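Local coordinates for protein PT26-6P (Thermococcus sp., PDB 2WB7) that is of unknown function but is encoded by a euryarchaeal mobile element and combines two immunoglobulin-like domains with a helical domain, at residues E150-I155 with A376-I381; A342-A347 with L351-L356; H25-E30 with I267-A272. All blocks are in the same frame, centred on the assembly; numbering follows the deposited sequence.

Interaction 1 (E150-I155 with A376-I381); sequences ELYDKI and AAEPMI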
loop_
_atom_site.group_PDB
_atom_site.type_symbol
_atom_site.label_atom_id
_atom_site.label_comp_id
_atom_site.label_asym_id
_atom_site.label_seq_id
_atom_site.Cartn_x
_atom_site.Cartn_y
_atom_site.Cartn_z
ATOM N N GLU A 150 -8.658 -8.332 16.092
ATOM C CA GLU A 150 -8.868 -6.996 16.646
ATOM C C GLU A 150 -7.857 -6.022 16.064
ATOM O O GLU A 150 -8.223 -5.026 15.441
ATOM C CB GLU A 150 -8.726 -7.014 18.171
ATOM C CG GLU A 150 -9.900 -7.672 18.930
ATOM C CD GLU A 150 -10.179 -9.135 18.505
ATOM O OE1 GLU A 150 -11.286 -9.396 17.953
ATOM O OE2 GLU A 150 -9.299 -10.015 18.725
ATOM N N LEU A 151 -6.580 -6.308 16.299
ATOM C CA LEU A 151 -5.486 -5.524 15.743
ATOM C C LEU A 151 -5.643 -5.428 14.233
ATOM O O LEU A 151 -5.465 -4.370 13.624
ATOM C CB LEU A 151 -4.151 -6.199 16.067
ATOM C CG LEU A 151 -2.937 -5.573 15.385
ATOM C CD1 LEU A 151 -2.833 -4.129 15.821
ATOM C CD2 LEU A 151 -1.664 -6.323 15.719
ATOM N N TYR A 152 -5.982 -6.559 13.640
ATOM C CA TYR A 152 -6.008 -6.689 12.203
ATOM C C TYR A 152 -6.978 -5.696 11.592
ATOM O O TYR A 152 -6.637 -5.000 10.641
ATOM C CB TYR A 152 -6.403 -8.106 11.818
ATOM C CG TYR A 152 -6.631 -8.234 10.350
ATOM C CD1 TYR A 152 -5.597 -8.625 9.502
ATOM C CD2 TYR A 152 -7.872 -7.925 9.792
ATOM C CE1 TYR A 152 -5.798 -8.721 8.138
ATOM C CE2 TYR A 152 -8.082 -8.015 8.431
ATOM C CZ TYR A 152 -7.045 -8.409 7.616
ATOM O OH TYR A 152 -7.264 -8.493 6.270
ATOM N N ASP A 153 -8.191 -5.638 12.135
ATOM C CA ASP A 153 -9.201 -4.702 11.666
ATOM C C ASP A 153 -8.702 -3.303 11.929
ATOM O O ASP A 153 -8.874 -2.395 11.125
ATOM C CB ASP A 153 -10.505 -4.871 12.447
ATOM C CG ASP A 153 -11.140 -6.240 12.262
ATOM O OD1 ASP A 153 -10.984 -6.825 11.160
ATOM O OD2 ASP A 153 -11.819 -6.714 13.210
ATOM N N LYS A 154 -8.084 -3.140 13.088
ATOM C CA LYS A 154 -7.644 -1.837 13.529
ATOM C C LYS A 154 -6.684 -1.241 12.520
ATOM O O LYS A 154 -6.711 -0.041 12.243
ATOM C CB LYS A 154 -6.976 -1.957 14.889
ATOM C CG LYS A 154 -6.894 -0.659 15.613
ATOM C CD LYS A 154 -6.286 -0.847 16.985
ATOM C CE LYS A 154 -6.200 0.490 17.710
ATOM N NZ LYS A 154 -5.476 0.309 19.002
ATOM N N ILE A 155 -5.837 -2.089 11.953
ATOM C CA ILE A 155 -4.870 -1.625 10.959
ATOM C C ILE A 155 -5.548 -0.866 9.826
ATOM O O ILE A 155 -5.102 0.209 9.443
ATOM C CB ILE A 155 -4.053 -2.786 10.387
ATOM C CG1 ILE A 155 -3.133 -3.342 11.477
ATOM C CG2 ILE A 155 -3.267 -2.323 9.196
ATOM C CD1 ILE A 155 -2.523 -4.659 11.158
ATOM N N ALA A 376 2.174 -1.936 6.679
ATOM C CA ALA A 376 1.426 -3.174 6.595
ATOM C C ALA A 376 0.974 -3.294 5.157
ATOM O O ALA A 376 0.519 -2.317 4.561
ATOM C CB ALA A 376 0.226 -3.152 7.542
ATOM N N ALA A 377 1.123 -4.479 4.589
ATOM C CA ALA A 377 0.732 -4.687 3.208
ATOM C C ALA A 377 0.141 -6.067 3.125
ATOM O O ALA A 377 0.779 -7.050 3.518
ATOM C CB ALA A 377 1.932 -4.570 2.275
ATOM N N GLU A 378 -1.092 -6.141 2.642
ATOM C CA GLU A 378 -1.775 -7.416 2.544
ATOM C C GLU A 378 -2.043 -7.771 1.078
ATOM O O GLU A 378 -2.801 -7.083 0.395
ATOM C CB GLU A 378 -3.062 -7.403 3.368
ATOM C CG GLU A 378 -3.975 -8.564 3.061
ATOM C CD GLU A 378 -5.218 -8.618 3.940
ATOM O OE1 GLU A 378 -5.372 -7.753 4.826
ATOM O OE2 GLU A 378 -6.038 -9.541 3.744
ATOM N N PRO A 379 -1.392 -8.837 0.588
ATOM C CA PRO A 379 -1.600 -9.306 -0.775
ATOM C C PRO A 379 -3.053 -9.678 -0.939
ATOM O O PRO A 379 -3.592 -10.409 -0.109
ATOM C CB PRO A 379 -0.737 -10.566 -0.849
ATOM C CG PRO A 379 0.291 -10.388 0.204
ATOM C CD PRO A 379 -0.392 -9.641 1.307
HETATM N N MSE A 380 -3.692 -9.162 -1.982
HETATM C CA MSE A 380 -5.126 -9.345 -2.151
HETATM C C MSE A 380 -5.421 -10.734 -2.702
HETATM O O MSE A 380 -5.951 -10.888 -3.802
HETATM C CB MSE A 380 -5.666 -8.249 -3.055
HETATM C CG MSE A 380 -5.545 -6.864 -2.438
HETATM SE SE MSE A 380 -6.735 -6.721 -0.941
HETATM C CE MSE A 380 -8.237 -6.282 -2.055
ATOM N N ILE A 381 -5.029 -11.754 -1.947
ATOM C CA ILE A 381 -5.191 -13.120 -2.401
ATOM C C ILE A 381 -6.554 -13.620 -1.968
ATOM O O ILE A 381 -7.295 -12.926 -1.273
ATOM C CB ILE A 381 -4.085 -14.062 -1.851
ATOM C CG1 ILE A 381 -4.013 -14.014 -0.320
ATOM C CG2 ILE A 381 -2.741 -13.712 -2.433
ATOM C CD1 ILE A 381 -4.649 -15.230 0.399
#
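Tyr152 and Glu378 carry the polar part of this contact. The Tyr152 hydroxyl donates a hydrogen bond to the carboxylate, with OH 2.5 Å from Glu378 OE1. The second oxygen, Glu378 OE2, lies 3.0 Å from Tyr152 OH, so the hydroxyl sits before the open end of the carboxylate. OE1 comes in at the ring edge, near the ring plane. The two side chains meet at about a right angle, and the carboxylate plane is turned 61° from the ring. Tyr152 CG is anti to the backbone N (chi1 172°), which helps bring the end of the phenol up to Glu378. Glu378 reaches back on an extended chain.

Both residues are buried, and the carboxylate has further partners. Its OE2 is hydrogen-bonded to His354 ND1, and Lys258 NZ makes a long, weak ion pair with OE1. A leucine in place of Glu378 would probably leave the Tyr152 hydroxyl and His354 ND1 without their shared acceptor group in a buried setting.

The apolar part is small. Ile155 CG2 meets Ala376 CB at 4.0 Å, one helical turn beyond Tyr152.

The contact joins helix 149-157 of the first immunoglobulin-like domain to strand 370-379 of the second. Ile155 also packs on Ile138 of helix 135-144. Strand 370-379 lies between strands 253-261 and 350-364 in its sheet.

Interaction 2 (A342-A347 with L351-L356); sequences AHYTDA and LDYHAL
An inverse gamma turn centred on Tyr344 ends strand 336-343 in the second immunoglobulin-like domain, and Tyr344 and Thr345 there pack on Tyr353 of strand 350-364. The two strands follow closely in the chain but are not a paired hairpin. Strand 336-343 is at the edge of the sheet, and strand 350-364 is the third from the other edge. The link between them therefore crosses from one part of the sheet to another. A classic beta bulge, in which Leu351 and Asp352 both face Val313, lies just before Tyr353.

The Tyr353 ring lies under the turn. Tyr344 CA stands over one face of the Tyr353 ring in a CH-pi contact, 4.1 Å from its centroid and 25° off the normal. Tyr344 CD1 comes over the same ring at 3.7 Å from Tyr353 CG. The two rings are oblique, with planes at 53° and centroids 5.4 Å apart, and their side chains run past each other in opposite directions. The far end of Tyr344 is held elsewhere, by hydrogen bonds of its OH with Tyr284 OH and His276 ND1.

At its own far end Tyr353 OH is also hydrogen-bonded to Arg312 NH1. Across the contact Tyr353 OH donates to Thr345 O at 2.7 Å, in the carbonyl plane and on a lone pair, with a C=O...O angle of 129°.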
loop_
_atom_site.group_PDB
_atom_site.type_symbol
_atom_site.label_atom_id
_atom_site.label_comp_id
_atom_site.label_asym_id
_atom_site.label_seq_id
_atom_site.Cartn_x
_atom_site.Cartn_y
_atom_site.Cartn_z
ATOM N N ALA A 342 3.385 -20.810 2.009
ATOM C CA ALA A 342 2.123 -21.049 2.698
ATOM C C ALA A 342 1.567 -22.450 2.453
ATOM O O ALA A 342 1.341 -22.846 1.308
ATOM C CB ALA A 342 1.098 -20.016 2.276
ATOM N N HIS A 343 1.326 -23.202 3.519
ATOM C CA HIS A 343 0.486 -24.395 3.369
ATOM C C HIS A 343 -0.871 -24.153 3.999
ATOM O O HIS A 343 -0.980 -23.953 5.214
ATOM C CB HIS A 343 1.101 -25.678 3.933
ATOM C CG HIS A 343 0.273 -26.884 3.630
ATOM N ND1 HIS A 343 0.297 -27.501 2.398
ATOM C CD2 HIS A 343 -0.672 -27.530 4.358
ATOM C CE1 HIS A 343 -0.571 -28.498 2.394
ATOM N NE2 HIS A 343 -1.172 -28.534 3.569
ATOM N N TYR A 344 -1.909 -24.182 3.169
ATOM C CA TYR A 344 -3.240 -23.823 3.633
ATOM C C TYR A 344 -3.949 -24.987 4.296
ATOM O O TYR A 344 -5.054 -25.354 3.900
ATOM C CB TYR A 344 -4.055 -23.289 2.474
ATOM C CG TYR A 344 -3.415 -22.080 1.826
ATOM C CD1 TYR A 344 -3.051 -20.973 2.588
ATOM C CD2 TYR A 344 -3.183 -22.040 0.450
ATOM C CE1 TYR A 344 -2.480 -19.864 2.011
ATOM C CE2 TYR A 344 -2.611 -20.937 -0.140
ATOM C CZ TYR A 344 -2.271 -19.844 0.648
ATOM O OH TYR A 344 -1.698 -18.744 0.065
ATOM N N THR A 345 -3.304 -25.555 5.311
ATOM C CA THR A 345 -3.853 -26.670 6.058
ATOM C C THR A 345 -5.325 -26.485 6.334
ATOM O O THR A 345 -5.731 -25.475 6.879
ATOM C CB THR A 345 -3.157 -26.835 7.406
ATOM O OG1 THR A 345 -1.747 -26.987 7.196
ATOM C CG2 THR A 345 -3.681 -28.066 8.114
ATOM N N ASP A 346 -6.123 -27.475 5.954
ATOM C CA ASP A 346 -7.545 -27.434 6.250
ATOM C C ASP A 346 -7.855 -28.235 7.505
ATOM O O ASP A 346 -7.480 -29.384 7.606
ATOM C CB ASP A 346 -8.359 -27.962 5.066
ATOM C CG ASP A 346 -9.832 -27.581 5.157
ATOM O OD1 ASP A 346 -10.223 -26.915 6.132
ATOM O OD2 ASP A 346 -10.607 -27.941 4.251
ATOM N N ALA A 347 -8.531 -27.610 8.461
ATOM C CA ALA A 347 -8.994 -28.276 9.684
ATOM C C ALA A 347 -10.482 -27.998 9.768
ATOM O O ALA A 347 -10.958 -27.009 9.186
ATOM C CB ALA A 347 -8.291 -27.701 10.900
ATOM N N LEU A 351 -11.824 -21.483 7.766
ATOM C CA LEU A 351 -12.557 -20.811 6.689
ATOM C C LEU A 351 -11.658 -20.495 5.493
ATOM O O LEU A 351 -11.961 -20.858 4.357
ATOM C CB LEU A 351 -13.174 -19.507 7.193
ATOM C CG LEU A 351 -13.980 -18.742 6.131
ATOM C CD1 LEU A 351 -15.275 -19.471 5.822
ATOM C CD2 LEU A 351 -14.274 -17.320 6.543
ATOM N N ASP A 352 -10.561 -19.788 5.757
ATOM C CA ASP A 352 -9.600 -19.442 4.729
ATOM C C ASP A 352 -8.361 -18.872 5.395
ATOM O O ASP A 352 -8.253 -18.895 6.616
ATOM C CB ASP A 352 -10.198 -18.424 3.761
ATOM C CG ASP A 352 -10.513 -17.071 4.426
ATOM O OD1 ASP A 352 -11.589 -16.503 4.141
ATOM O OD2 ASP A 352 -9.687 -16.556 5.212
ATOM N N TYR A 353 -7.434 -18.363 4.591
ATOM C CA TYR A 353 -6.234 -17.728 5.102
ATOM C C TYR A 353 -6.024 -16.354 4.454
ATOM O O TYR A 353 -6.432 -16.122 3.316
ATOM C CB TYR A 353 -5.012 -18.584 4.787
ATOM C CG TYR A 353 -4.865 -19.854 5.581
ATOM C CD1 TYR A 353 -5.692 -20.946 5.354
ATOM C CD2 TYR A 353 -3.861 -19.979 6.521
ATOM C CE1 TYR A 353 -5.532 -22.119 6.073
ATOM C CE2 TYR A 353 -3.696 -21.135 7.238
ATOM C CZ TYR A 353 -4.536 -22.199 7.015
ATOM O OH TYR A 353 -4.351 -23.340 7.740
ATOM N N HIS A 354 -5.368 -15.458 5.190
ATOM C CA HIS A 354 -4.944 -14.165 4.680
ATOM C C HIS A 354 -3.422 -14.093 4.758
ATOM O O HIS A 354 -2.797 -14.731 5.618
ATOM C CB HIS A 354 -5.532 -13.040 5.528
ATOM C CG HIS A 354 -6.987 -12.783 5.288
ATOM N ND1 HIS A 354 -7.485 -11.525 5.002
ATOM C CD2 HIS A 354 -8.053 -13.618 5.300
ATOM C CE1 HIS A 354 -8.794 -11.598 4.837
ATOM N NE2 HIS A 354 -9.166 -12.855 5.020
ATOM N N ALA A 355 -2.815 -13.327 3.859
ATOM C CA ALA A 355 -1.377 -13.119 3.905
ATOM C C ALA A 355 -1.177 -11.683 4.337
ATOM O O ALA A 355 -1.935 -10.805 3.918
ATOM C CB ALA A 355 -0.749 -13.367 2.538
ATOM N N LEU A 356 -0.182 -11.445 5.191
ATOM C CA LEU A 356 0.121 -10.096 5.649
ATOM C C LEU A 356 1.617 -9.906 5.829
ATOM O O LEU A 356 2.339 -10.834 6.193
ATOM C CB LEU A 356 -0.583 -9.813 6.967
ATOM C CG LEU A 356 -0.462 -8.417 7.568
ATOM C CD1 LEU A 356 -1.384 -7.451 6.879
ATOM C CD2 LEU A 356 -0.806 -8.471 9.039
#

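Interaction 3 (H25-E30 with I267-A272); sequences HKAAAE and IIITAA
No ring lies between Ala27 and Ala28 on one side and Ile267 and Ile269 on the other; the meeting surface is aliphatic. The flat groups of helix segment 25-30 lie off this surface. His25 points away from strand segment 267-272, and its ring pairs edge-to-face with Phe337. The Glu30 carboxylate is also engaged elsewhere: OE2 takes a hydrogen bond from Asp231 N and a salt bridge from Lys34 NZ.

Across the contact, both isoleucines meet Ala28; Ile269 also reaches Ala27. Ile267 uses its tip. Ile267 CD1 lies 3.5 Å from Ala28 CA and 3.8 Å from Ala28 CB. The branch bearing that methyl, CG1, stands between the backbone N and the carbonyl carbon (chi1 81°), the crowded position, and CD1 is extended beyond it.

Ile269 touches with more of its side chain. Ile269 CG1 lies 3.7 Å from Ala28 N and 4.0 Å from Ala28 CB. Ile269 CD1 meets Ala27 CB at 4.0 Å, and Ile269 CG2 is 4.1 Å from Ala27 CB. With CG1 beside its backbone N (chi1 -68°), Ile269 presents both branches to the helix.

No hydrogen bond crosses the contact. The small alanines let the backbones come near, with Ala28 CA 6.3 Å from Ile269 CA. The short axes approach to 8.5 Å and run roughly antiparallel, at 145°.

The contact sets helix 21-34 against the eight-stranded sheet of the second immunoglobulin-like domain. Strand 266-272 pairs there with strands 253-261 and 281-290. Ile268 and Thr270, between and beyond the two contact isoleucines, pack on strand 370-379 instead.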
loop_
_atom_site.group_PDB
_atom_site.type_symbol
_atom_site.label_atom_id
_atom_site.label_comp_id
_atom_site.label_asym_id
_atom_site.label_seq_id
_atom_site.Cartn_x
_atom_site.Cartn_y
_atom_site.Cartn_z
ATOM N N HIS A 25 10.649 -5.408 -9.353
ATOM C CA HIS A 25 11.381 -4.149 -9.396
ATOM C C HIS A 25 10.571 -3.104 -10.154
ATOM O O HIS A 25 10.340 -2.001 -9.650
ATOM C CB HIS A 25 12.775 -4.351 -9.991
ATOM C CG HIS A 25 13.732 -5.002 -9.046
ATOM N ND1 HIS A 25 14.558 -6.040 -9.417
ATOM C CD2 HIS A 25 13.982 -4.775 -7.731
ATOM C CE1 HIS A 25 15.284 -6.420 -8.377
ATOM N NE2 HIS A 25 14.956 -5.667 -7.342
ATOM N N LYS A 26 10.097 -3.484 -11.340
ATOM C CA LYS A 26 9.224 -2.638 -12.152
ATOM C C LYS A 26 8.056 -2.094 -11.356
ATOM O O LYS A 26 7.786 -0.898 -11.388
ATOM C CB LYS A 26 8.669 -3.435 -13.332
ATOM C CG LYS A 26 9.573 -3.479 -14.517
ATOM C CD LYS A 26 9.542 -2.123 -15.168
ATOM C CE LYS A 26 8.131 -1.807 -15.584
ATOM N NZ LYS A 26 7.659 -2.880 -16.487
ATOM N N ALA A 27 7.353 -2.984 -10.656
ATOM C CA ALA A 27 6.179 -2.606 -9.903
ATOM C C ALA A 27 6.577 -1.575 -8.866
ATOM O O ALA A 27 5.894 -0.563 -8.680
ATOM C CB ALA A 27 5.584 -3.824 -9.242
ATOM N N ALA A 28 7.688 -1.848 -8.186
ATOM C CA ALA A 28 8.240 -0.940 -7.184
ATOM C C ALA A 28 8.440 0.444 -7.798
ATOM O O ALA A 28 7.920 1.445 -7.303
ATOM C CB ALA A 28 9.555 -1.475 -6.683
ATOM N N ALA A 29 9.212 0.485 -8.883
ATOM C CA ALA A 29 9.455 1.717 -9.620
ATOM C C ALA A 29 8.143 2.406 -9.971
ATOM O O ALA A 29 7.960 3.604 -9.743
ATOM C CB ALA A 29 10.222 1.416 -10.870
ATOM N N GLU A 30 7.225 1.652 -10.552
ATOM C CA GLU A 30 5.947 2.229 -10.944
ATOM C C GLU A 30 5.217 2.828 -9.751
ATOM O O GLU A 30 4.671 3.922 -9.835
ATOM C CB GLU A 30 5.075 1.180 -11.626
ATOM C CG GLU A 30 3.666 1.654 -11.881
ATOM C CD GLU A 30 2.751 0.531 -12.347
ATOM O OE1 GLU A 30 3.263 -0.584 -12.606
ATOM O OE2 GLU A 30 1.524 0.767 -12.448
ATOM N N ILE A 267 8.109 0.709 0.463
ATOM C CA ILE A 267 7.010 -0.071 -0.087
ATOM C C ILE A 267 7.301 -1.559 -0.055
ATOM O O ILE A 267 8.446 -1.991 0.092
ATOM C CB ILE A 267 6.684 0.332 -1.534
ATOM C CG1 ILE A 267 7.653 -0.333 -2.511
ATOM C CG2 ILE A 267 6.761 1.831 -1.701
ATOM C CD1 ILE A 267 7.529 0.181 -3.941
ATOM N N ILE A 268 6.242 -2.343 -0.158
ATOM C CA ILE A 268 6.372 -3.774 -0.271
ATOM C C ILE A 268 5.686 -4.217 -1.551
ATOM O O ILE A 268 4.508 -3.897 -1.783
ATOM C CB ILE A 268 5.740 -4.484 0.922
ATOM C CG1 ILE A 268 6.492 -4.133 2.205
ATOM C CG2 ILE A 268 5.718 -5.989 0.695
ATOM C CD1 ILE A 268 5.966 -4.877 3.433
ATOM N N ILE A 269 6.420 -4.934 -2.398
ATOM C CA ILE A 269 5.804 -5.544 -3.569
ATOM C C ILE A 269 5.622 -7.031 -3.283
ATOM O O ILE A 269 6.512 -7.667 -2.691
ATOM C CB ILE A 269 6.648 -5.352 -4.841
ATOM C CG1 ILE A 269 6.656 -3.885 -5.249
ATOM C CG2 ILE A 269 6.083 -6.184 -5.969
ATOM C CD1 ILE A 269 5.281 -3.256 -5.245
ATOM N N THR A 270 4.472 -7.582 -3.664
ATOM C CA THR A 270 4.216 -9.006 -3.451
ATOM C C THR A 270 4.137 -9.744 -4.767
ATOM O O THR A 270 3.359 -9.382 -5.649
ATOM C CB THR A 270 2.879 -9.274 -2.713
ATOM O OG1 THR A 270 2.902 -8.702 -1.396
ATOM C CG2 THR A 270 2.668 -10.759 -2.581
ATOM N N ALA A 271 4.944 -10.783 -4.911
ATOM C CA ALA A 271 4.729 -11.736 -5.978
ATOM C C ALA A 271 4.418 -13.066 -5.311
ATOM O O ALA A 271 5.036 -13.420 -4.306
ATOM C CB ALA A 271 5.942 -11.842 -6.843
ATOM N N ALA A 272 3.451 -13.798 -5.853
ATOM C CA ALA A 272 3.109 -15.097 -5.294
ATOM C C ALA A 272 2.684 -16.073 -6.395
ATOM O O ALA A 272 2.664 -15.702 -7.568
ATOM C CB ALA A 272 2.024 -14.933 -4.261
#

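In the fold
All three interactions reach the same antiparallel sheet. Interactions 1 and 2 have centres about 15 Å apart and use its neighbouring strands 370-379 and 350-364. They meet directly: the hydrogen bond between Glu378 OE2 and His354 ND1 spans 2.8 Å. His354 NE2 in turn is hydrogen-bonded to Asp502 OD2, between helices 471-499 and 503-523, so polar links run from helix 149-157 along one face of the sheet to the helical domain. Interaction 3 lies about 18 Å from interaction 1 between centres. They touch by packing, with Pro379 CG 3.5 Å from Thr270 OG1. Interactions 2 and 3 do not touch; their nearest atoms are about 7 Å apart.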